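Local coordinates for PrgB (Enterococcus faecalis, PDB 6EVU), which promotes cell aggregation, biofilm formation and conjugation through DNA binding and compaction, this fragment being the adhesin domain of the antigen I/II family protein, at residues F51-A54 and T55-N58; K74-G77 and G78-T81; S252-K255 and N256-D260; H264-A267 and Y268-S271. All coordinates share one frame; numbering follows the deposited sequence.

Contact 1: F51-A54 and T55-N58; sequences FIKA and TDFN
A chi1 of -58° sets the CG2 branch of Ile52 opposite its backbone N, and Phe57 holds CG anti to its own N (chi1 175°); the two side chains then meet at a slant across the first turn of helix 54-57. Ile52 CG2 rests 3.8 Å from Phe57 CB, so the root of the phenylalanine makes the apolar contact while its ring runs on away from segment 51-54. Lys53 occupies the N-cap position, and its carbonyl starts the helical bonding. Phe57 N donates to Lys53 O over 2.8 Å, with 163° at the hydrogen and the donor almost in line with the C=O, whereas Asp56 N adds only a weak bond to the same oxygen. One residue on, Asn58 N donates to Ala54 O at 2.8 Å, somewhat tilted from the carbonyl plane.

The Asp56 carboxylate crosses the lysine chain. Its OD2 lies 3.4 Å from Lys53 CD, touching methylene, while Lys53 NZ stays 5.1 Å from that OD2, too far for a salt bridge. A water takes the N-H of Lys53 at 3.0 Å and donates to Asp56 OD2 at 2.9 Å. It thereby relays the link that a capping box makes directly, and the negative charge at the start of the helix is probably favourable there.

Around this turn, the backbone of Ile52 bonds to Ala101 in strand 99-104, Lys71 of helix 68-72 reaches Asn58 OD1, and Phe57 packs against Val89 of strand 88-89, Val148 of strand 145-150 and Leu72 of helix 68-72.

Contact 2: K74-G77 and G78-T81; sequences KDMG and GKAT
A type II beta turn from Met76 to Lys79, entered through an Asx turn at Asp75, reverses the chain in the loop between helix 68-72 and strand 88-89. The closing bond runs from Lys79 N to Met76 O, 2.8 Å long with 158° at the hydrogen; the donor stands well above the carbonyl plane. Gly77 and Gly78 fill the two corners, and Gly78 has the positive phi (77°) that the third position of this turn requires. In the Asx turn, Gly77 N donates to Asp75 OD1 at 3.0 Å, meeting the oxygen nearly along its C-O axis. Ser142 OG also bonds to OD1, so this carboxylate oxygen ties the turn to a neighbouring loop.

The side chain of Lys79 folds back along the turn toward Asp75. Bends at chi2 and chi3 bring NZ back to the backbone of that residue, and NZ donates to Asp75 O at 2.7 Å from above the carbonyl plane. The ammonium lies 4.2 Å from Asp75 OD1, beyond a salt bridge, but the opposite charges probably still favour this position. The lysine end is modelled very tightly against Gly77, which makes its exact course somewhat doubtful.

Met76 is the buried member of the turn, packing on Ile52 and on Leu103 of strand 99-104. Its chain, bent at chi2 and chi3, crosses that of Lys79 at about a right angle, and the methyl does the touching: Met76 CE lies 3.9 Å from Lys79 CB and 3.8 Å from Lys79 O.

Contact 3: S252-K255 and N256-D260; sequences SGLK and NSDWD
Leu254 and Asp258 meet at a slant, the leucine offering one methyl to the root of the aspartate: Leu254 CD2 is 3.4 Å from Asp258 CB, a close fit. Beyond that point the aspartate turns back over the chain, with CG opposite its carbonyl carbon and beside its own N (chi1 -68°), and OD2 accepts the N-H of Lys255 at 2.8 Å. The donor comes from the anti side of the oxygen, 26° out of the carboxylate plane. In return Asp258 N donates to Lys255 O at 2.7 Å, from above the carbonyl plane. Two bonds thus lock the same pair of residues, side chain to backbone and backbone to backbone. The ammonium of Lys255 takes no part, NZ lying 5.5 Å from Asp258 OD2.

Trp259 brings its five-membered ring up to the same carbonyl, Trp259 CD1 3.2 Å from Lys255 O in an oblique approach, and NE1 is spent on Ile245 O. The CB of Asp260 sits over one face of the indole, toward its rim. Asn256 spans the turn: its ND2 donates to Asp260 OD2 at 2.9 Å, on the anti lone pair, and its backbone O accepts from both Trp259 N and Asp260 N. A Tris molecule, probably from the crystallisation liquor, bonds to that same Asp260 OD2.

Residues 256-258 coil like a helix but do not make its repeating hydrogen bonds. An ST turn, in which Ser252 OG accepts from Leu254 N, precedes this single helical turn, both in the long surface loop between strands 239-240 and 272-276.

Contact 4: H264-A267 and Y268-S271; sequences HKNA and YFGS
Ala267 O is gripped by two donors across a short 3-10 turn, Gly270 N at 3.2 Å and Ser271 OG at 3.0 Å. They come from opposite faces of the carbonyl plane, each well out of it, so the oxygen is held from above and below. Ser271 OG, whose chi1 of -51° puts it beside its own backbone N, is bonded also to Asn309 ND2, and so joins the turn to a later part of the chain. The next bond back, Phe269 N to Asn266 O at 2.8 Å, has the i to i+3 spacing of a 3-10 segment.

Asn266 and Phe269 point the same way and lie side by side, amide plane on ring plane, only 13° apart. The asparagine spreads over one face of the phenyl: its CB makes a CH-pi contact 3.8 Å from the centroid of the Phe269 ring, and Asn266 CG is 3.6 Å from Phe269 CZ. Asn266 ND2 binds Asp258 O, which helps fix the rotation of the stacked amide.

Tyr268 holds its CG between backbone N and carbonyl carbon, and its ring meets Lys265 O at the edge, in plane; Tyr268 CD1 is 3.4 Å from Lys265 O. Phe269 in turn sets CD1 above the centre of the tyrosine ring.

A type I beta turn from His264 to Ala267 leads into the 3-10 segment, and the imidazole braces it: Asn266 N donates to His264 ND1 at 2.8 Å, only 5° out of the ring plane.

The four contacts follow one another along the chain and form two pairs. Contacts 1 and 2, with centres 9 Å apart, flank helix 68-72 in sequence and sit beside the six-stranded antiparallel sheet that includes strands 88-89, 99-104 and 145-150; Lys74 NZ bonds to Phe57 O and joins them. Contacts 3 and 4, with centres 10 Å apart, belong to one long loop between strands 239-240 and 272-276 and touch through Trp259 CB on Asn266 O and through a probable hydrogen bond from Asn266 ND2 to Asp258 O. Contacts 1 and 4 lie on opposite sides of the chain's centre, with centres about 34 Å apart. Local turns thus shape separate loop regions at two sides of this beta-rich adhesin domain.

Contact 1: F51-A54 and T55-N58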
loop_
_atom_site.group_PDB
_atom_site.type_symbol
_atom_site.label_atom_id
_atom_site.label_comp_id
_atom_site.label_asym_id
_atom_site.label_seq_id
_atom_site.Cartn_x
_atom_site.Cartn_y
_atom_site.Cartn_z
ATOM N N PHE A 51 -6.290 -6.609 19.027
ATOM C CA PHE A 51 -4.834 -6.419 19.061
ATOM C C PHE A 51 -4.131 -7.759 19.139
ATOM O O PHE A 51 -4.636 -8.699 19.767
ATOM C CB PHE A 51 -4.398 -5.562 20.256
ATOM C CG PHE A 51 -4.872 -4.145 20.165
ATOM C CD1 PHE A 51 -6.028 -3.757 20.843
ATOM C CD2 PHE A 51 -4.213 -3.213 19.356
ATOM C CE1 PHE A 51 -6.492 -2.466 20.743
ATOM C CE2 PHE A 51 -4.676 -1.894 19.265
ATOM C CZ PHE A 51 -5.808 -1.525 19.942
ATOM N N ILE A 52 -2.980 -7.864 18.466
ATOM C CA ILE A 52 -2.098 -9.032 18.550
ATOM C C ILE A 52 -0.974 -8.702 19.511
ATOM O O ILE A 52 -0.248 -7.717 19.323
ATOM C CB ILE A 52 -1.544 -9.417 17.182
ATOM C CG1 ILE A 52 -2.718 -9.709 16.244
ATOM C CG2 ILE A 52 -0.566 -10.604 17.313
ATOM C CD1 ILE A 52 -2.303 -9.770 14.718
ATOM N N LYS A 53 -0.840 -9.497 20.556
ATOM C CA LYS A 53 0.306 -9.336 21.449
ATOM C C LYS A 53 1.618 -9.478 20.680
ATOM O O LYS A 53 1.792 -10.419 19.896
ATOM C CB LYS A 53 0.294 -10.398 22.571
ATOM C CG LYS A 53 -0.962 -10.530 23.346
ATOM C CD LYS A 53 -0.829 -11.752 24.254
ATOM C CE LYS A 53 -0.959 -11.357 25.684
ATOM N NZ LYS A 53 -1.219 -12.586 26.487
ATOM N N ALA A 54 2.541 -8.537 20.928
ATOM C CA ALA A 54 3.877 -8.594 20.350
ATOM C C ALA A 54 4.523 -9.949 20.578
ATOM O O ALA A 54 5.186 -10.481 19.679
ATOM C CB ALA A 54 4.752 -7.476 20.945
ATOM N N THR A 55 4.321 -10.547 21.772
ATOM C CA THR A 55 4.956 -11.839 22.027
ATOM C C THR A 55 4.375 -12.951 21.151
ATOM O O THR A 55 5.074 -13.923 20.868
ATOM C CB THR A 55 4.874 -12.200 23.511
ATOM O OG1 THR A 55 3.510 -12.232 23.945
ATOM C CG2 THR A 55 5.566 -11.122 24.297
ATOM N N ASP A 56 3.112 -12.822 20.703
ATOM C CA ASP A 56 2.563 -13.755 19.722
ATOM C C ASP A 56 3.023 -13.376 18.326
ATOM O O ASP A 56 3.401 -14.235 17.517
ATOM C CB ASP A 56 1.040 -13.773 19.789
ATOM C CG ASP A 56 0.523 -14.378 21.094
ATOM O OD1 ASP A 56 1.160 -15.332 21.640
ATOM O OD2 ASP A 56 -0.515 -13.889 21.604
ATOM N N PHE A 57 3.023 -12.084 18.035
ATOM C CA PHE A 57 3.414 -11.663 16.708
ATOM C C PHE A 57 4.867 -12.008 16.401
ATOM O O PHE A 57 5.219 -12.314 15.254
ATOM C CB PHE A 57 3.183 -10.156 16.565
ATOM C CG PHE A 57 3.672 -9.632 15.254
ATOM C CD1 PHE A 57 2.942 -9.853 14.086
ATOM C CD2 PHE A 57 4.914 -8.984 15.167
ATOM C CE1 PHE A 57 3.437 -9.414 12.857
ATOM C CE2 PHE A 57 5.390 -8.535 13.928
ATOM C CZ PHE A 57 4.662 -8.790 12.780
ATOM N N ASN A 58 5.749 -11.936 17.403
ATOM C CA ASN A 58 7.166 -12.090 17.121
ATOM C C ASN A 58 7.603 -13.548 16.978
ATOM O O ASN A 58 8.758 -13.792 16.614
ATOM C CB ASN A 58 7.988 -11.384 18.208
ATOM C CG ASN A 58 8.043 -9.904 17.975
ATOM O OD1 ASN A 58 8.058 -9.461 16.833
ATOM N ND2 ASN A 58 8.069 -9.123 19.048
HETATM O O HOH W 1 -2.452 -12.015 20.562
#

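Contact 2: K74-G77 and G78-T81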
loop_
_atom_site.group_PDB
_atom_site.type_symbol
_atom_site.label_atom_id
_atom_site.label_comp_id
_atom_site.label_asym_id
_atom_site.label_seq_id
_atom_site.Cartn_x
_atom_site.Cartn_y
_atom_site.Cartn_z
ATOM N N LYS A 74 1.631 -15.767 8.923
ATOM C CA LYS A 74 1.106 -16.797 9.776
ATOM C C LYS A 74 -0.356 -16.432 10.032
ATOM O O LYS A 74 -0.743 -15.284 9.942
ATOM C CB LYS A 74 1.916 -16.996 11.049
ATOM C CG LYS A 74 2.005 -15.827 11.994
ATOM C CD LYS A 74 2.693 -16.241 13.286
ATOM C CE LYS A 74 3.102 -15.042 14.125
ATOM N NZ LYS A 74 4.321 -14.416 13.588
ATOM N N ASP A 75 -1.161 -17.429 10.333
ATOM C CA ASP A 75 -2.587 -17.204 10.542
ATOM C C ASP A 75 -2.785 -16.884 12.014
ATOM O O ASP A 75 -2.551 -17.745 12.871
ATOM C CB ASP A 75 -3.354 -18.461 10.141
ATOM C CG ASP A 75 -4.847 -18.243 10.111
ATOM O OD1 ASP A 75 -5.351 -17.317 10.740
ATOM O OD2 ASP A 75 -5.524 -19.008 9.407
ATOM N N MET A 76 -3.201 -15.658 12.314
ATOM C CA MET A 76 -3.430 -15.261 13.706
ATOM C C MET A 76 -4.911 -15.188 14.051
ATOM O O MET A 76 -5.260 -14.610 15.084
ATOM C CB MET A 76 -2.756 -13.924 13.985
ATOM C CG MET A 76 -1.269 -14.002 13.782
ATOM S SD MET A 76 -0.434 -15.159 14.856
ATOM C CE MET A 76 -0.181 -14.228 16.383
ATOM N N GLY A 77 -5.788 -15.704 13.188
ATOM C CA GLY A 77 -7.200 -15.771 13.544
ATOM C C GLY A 77 -7.347 -16.531 14.847
ATOM O O GLY A 77 -6.810 -17.626 14.977
ATOM N N GLY A 78 -7.989 -15.936 15.840
ATOM C CA GLY A 78 -8.074 -16.580 17.141
ATOM C C GLY A 78 -6.814 -16.499 17.982
ATOM O O GLY A 78 -6.780 -17.081 19.076
ATOM N N LYS A 79 -5.784 -15.785 17.533
ATOM C CA LYS A 79 -4.595 -15.509 18.333
ATOM C C LYS A 79 -4.416 -13.995 18.497
ATOM O O LYS A 79 -3.296 -13.463 18.394
ATOM C CB LYS A 79 -3.348 -16.129 17.693
ATOM C CG LYS A 79 -3.269 -17.704 17.734
ATOM C CD LYS A 79 -2.927 -18.294 16.361
ATOM C CE LYS A 79 -4.236 -18.701 15.643
ATOM N NZ LYS A 79 -4.222 -19.330 14.268
ATOM N N ALA A 80 -5.518 -13.263 18.668
ATOM C CA ALA A 80 -5.466 -11.808 18.787
ATOM C C ALA A 80 -6.110 -11.433 20.105
ATOM O O ALA A 80 -7.226 -10.915 20.147
ATOM C CB ALA A 80 -6.162 -11.133 17.605
ATOM N N THR A 81 -5.361 -11.622 21.163
ATOM C CA THR A 81 -5.838 -11.357 22.519
ATOM C C THR A 81 -5.030 -10.270 23.234
ATOM O O THR A 81 -4.967 -10.238 24.475
ATOM C CB THR A 81 -5.809 -12.649 23.313
ATOM O OG1 THR A 81 -4.452 -13.113 23.350
ATOM C CG2 THR A 81 -6.647 -13.689 22.613
#

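Contact 3: S252-K255 and N256-D260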
loop_
_atom_site.group_PDB
_atom_site.type_symbol
_atom_site.label_atom_id
_atom_site.label_comp_id
_atom_site.label_asym_id
_atom_site.label_seq_id
_atom_site.Cartn_x
_atom_site.Cartn_y
_atom_site.Cartn_z
ATOM N N SER A 252 11.973 -7.908 -19.835
ATOM C CA SER A 252 12.894 -6.812 -19.560
ATOM C C SER A 252 14.182 -7.290 -18.907
ATOM O O SER A 252 15.168 -6.543 -18.899
ATOM C CB SER A 252 12.226 -5.756 -18.662
ATOM O OG SER A 252 12.404 -6.066 -17.291
ATOM N N GLY A 253 14.203 -8.515 -18.387
ATOM C CA GLY A 253 15.329 -9.015 -17.611
ATOM C C GLY A 253 15.654 -8.296 -16.309
ATOM O O GLY A 253 16.705 -8.563 -15.709
ATOM N N LEU A 254 14.771 -7.395 -15.854
ATOM C CA LEU A 254 15.039 -6.567 -14.684
ATOM C C LEU A 254 14.982 -7.394 -13.403
ATOM O O LEU A 254 14.258 -8.393 -13.311
ATOM C CB LEU A 254 14.020 -5.431 -14.578
ATOM C CG LEU A 254 14.308 -4.121 -15.292
ATOM C CD1 LEU A 254 13.050 -3.308 -15.243
ATOM C CD2 LEU A 254 15.475 -3.394 -14.658
ATOM N N LYS A 255 15.761 -6.959 -12.409
ATOM C CA LYS A 255 15.768 -7.531 -11.069
ATOM C C LYS A 255 15.353 -6.478 -10.042
ATOM O O LYS A 255 15.465 -5.268 -10.274
ATOM C CB LYS A 255 17.140 -8.110 -10.706
ATOM C CG LYS A 255 17.259 -9.600 -10.992
ATOM C CD LYS A 255 18.496 -9.913 -11.765
ATOM C CE LYS A 255 19.707 -9.918 -10.856
ATOM N NZ LYS A 255 20.973 -9.792 -11.645
ATOM N N ASN A 256 14.838 -6.950 -8.898
ATOM C CA ASN A 256 14.349 -6.021 -7.893
ATOM C C ASN A 256 15.388 -4.982 -7.516
ATOM O O ASN A 256 15.052 -3.808 -7.334
ATOM C CB ASN A 256 13.908 -6.784 -6.645
ATOM C CG ASN A 256 13.053 -5.933 -5.729
ATOM O OD1 ASN A 256 13.552 -5.268 -4.824
ATOM N ND2 ASN A 256 11.778 -5.874 -6.029
ATOM N N SER A 257 16.652 -5.398 -7.371
ATOM C CA SER A 257 17.703 -4.447 -7.026
ATOM C C SER A 257 17.927 -3.396 -8.118
ATOM O O SER A 257 18.543 -2.365 -7.836
ATOM C CB SER A 257 19.009 -5.191 -6.707
ATOM O OG SER A 257 19.484 -5.964 -7.809
ATOM N N ASP A 258 17.406 -3.595 -9.335
ATOM C CA ASP A 258 17.604 -2.611 -10.398
ATOM C C ASP A 258 16.691 -1.397 -10.301
ATOM O O ASP A 258 16.897 -0.451 -11.070
ATOM C CB ASP A 258 17.382 -3.220 -11.789
ATOM C CG ASP A 258 18.413 -4.228 -12.169
ATOM O OD1 ASP A 258 19.627 -3.985 -11.958
ATOM O OD2 ASP A 258 17.998 -5.256 -12.741
ATOM N N TRP A 259 15.672 -1.402 -9.427
ATOM C CA TRP A 259 14.709 -0.299 -9.396
ATOM C C TRP A 259 14.017 -0.131 -8.038
ATOM O O TRP A 259 13.707 0.995 -7.646
ATOM C CB TRP A 259 13.649 -0.518 -10.495
ATOM C CG TRP A 259 12.856 -1.751 -10.272
ATOM C CD1 TRP A 259 13.158 -3.022 -10.661
ATOM C CD2 TRP A 259 11.633 -1.835 -9.541
ATOM N NE1 TRP A 259 12.174 -3.899 -10.227
ATOM C CE2 TRP A 259 11.231 -3.183 -9.538
ATOM C CE3 TRP A 259 10.834 -0.889 -8.917
ATOM C CZ2 TRP A 259 10.065 -3.619 -8.896
ATOM C CZ3 TRP A 259 9.659 -1.327 -8.250
ATOM C CH2 TRP A 259 9.293 -2.675 -8.265
ATOM N N ASP A 260 13.776 -1.237 -7.319
ATOM C CA ASP A 260 12.840 -1.248 -6.174
ATOM C C ASP A 260 13.579 -0.819 -4.909
ATOM O O ASP A 260 13.945 -1.606 -4.038
ATOM C CB ASP A 260 12.195 -2.610 -6.006
ATOM C CG ASP A 260 11.010 -2.574 -5.014
ATOM O OD1 ASP A 260 10.681 -1.464 -4.501
ATOM O OD2 ASP A 260 10.410 -3.648 -4.783
#

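Contact 4: H264-A267 and Y268-S271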
loop_
_atom_site.group_PDB
_atom_site.type_symbol
_atom_site.label_atom_id
_atom_site.label_comp_id
_atom_site.label_asym_id
_atom_site.label_seq_id
_atom_site.Cartn_x
_atom_site.Cartn_y
_atom_site.Cartn_z
ATOM N N HIS A 264 15.302 5.477 -5.911
ATOM C CA HIS A 264 16.031 4.972 -7.070
ATOM C C HIS A 264 15.602 5.737 -8.312
ATOM O O HIS A 264 14.428 6.109 -8.446
ATOM C CB HIS A 264 15.781 3.473 -7.251
ATOM C CG HIS A 264 16.798 2.785 -8.118
ATOM N ND1 HIS A 264 16.873 2.984 -9.480
ATOM C CD2 HIS A 264 17.736 1.856 -7.823
ATOM C CE1 HIS A 264 17.825 2.218 -9.982
ATOM N NE2 HIS A 264 18.373 1.531 -8.995
ATOM N N LYS A 265 16.572 6.009 -9.201
ATOM C CA LYS A 265 16.242 6.635 -10.476
ATOM C C LYS A 265 15.225 5.813 -11.254
ATOM O O LYS A 265 14.460 6.366 -12.048
ATOM C CB LYS A 265 17.511 6.866 -11.313
ATOM C CG LYS A 265 18.074 5.650 -12.062
ATOM C CD LYS A 265 18.884 6.030 -13.297
ATOM C CE LYS A 265 19.483 4.797 -13.974
ATOM N NZ LYS A 265 19.688 4.980 -15.440
ATOM N N ASN A 266 15.169 4.506 -11.017
ATOM C CA ASN A 266 14.277 3.619 -11.739
ATOM C C ASN A 266 13.042 3.251 -10.923
ATOM O O ASN A 266 12.318 2.320 -11.295
ATOM C CB ASN A 266 15.028 2.356 -12.151
ATOM C CG ASN A 266 16.020 2.602 -13.263
ATOM O OD1 ASN A 266 16.016 3.662 -13.915
ATOM N ND2 ASN A 266 16.879 1.616 -13.501
ATOM N N ALA A 267 12.787 3.967 -9.825
ATOM C CA ALA A 267 11.712 3.570 -8.930
ATOM C C ALA A 267 10.358 3.750 -9.579
ATOM O O ALA A 267 9.388 3.093 -9.188
ATOM C CB ALA A 267 11.793 4.370 -7.624
ATOM N N TYR A 268 10.278 4.641 -10.561
ATOM C CA TYR A 268 9.064 4.773 -11.350
ATOM C C TYR A 268 8.687 3.480 -12.050
ATOM O O TYR A 268 7.528 3.341 -12.458
ATOM C CB TYR A 268 9.229 5.910 -12.377
ATOM C CG TYR A 268 10.111 5.649 -13.601
ATOM C CD1 TYR A 268 11.495 5.733 -13.540
ATOM C CD2 TYR A 268 9.536 5.353 -14.834
ATOM C CE1 TYR A 268 12.285 5.524 -14.694
ATOM C CE2 TYR A 268 10.292 5.132 -15.954
ATOM C CZ TYR A 268 11.670 5.216 -15.892
ATOM O OH TYR A 268 12.409 4.991 -17.052
ATOM N N PHE A 269 9.646 2.554 -12.245
ATOM C CA PHE A 269 9.327 1.282 -12.896
ATOM C C PHE A 269 8.141 0.619 -12.219
ATOM O O PHE A 269 7.345 -0.069 -12.868
ATOM C CB PHE A 269 10.520 0.315 -12.863
ATOM C CG PHE A 269 11.627 0.649 -13.844
ATOM C CD1 PHE A 269 11.553 1.766 -14.662
ATOM C CD2 PHE A 269 12.739 -0.168 -13.942
ATOM C CE1 PHE A 269 12.591 2.061 -15.586
ATOM C CE2 PHE A 269 13.765 0.117 -14.847
ATOM C CZ PHE A 269 13.687 1.234 -15.662
ATOM N N GLY A 270 8.004 0.814 -10.913
ATOM C CA GLY A 270 6.893 0.189 -10.217
ATOM C C GLY A 270 5.916 1.150 -9.575
ATOM O O GLY A 270 5.353 0.827 -8.519
ATOM N N SER A 271 5.611 2.274 -10.227
ATOM C CA SER A 271 4.764 3.297 -9.623
ATOM C C SER A 271 3.622 3.723 -10.530
ATOM O O SER A 271 3.607 3.491 -11.757
ATOM C CB SER A 271 5.571 4.523 -9.219
ATOM O OG SER A 271 6.676 4.127 -8.439
#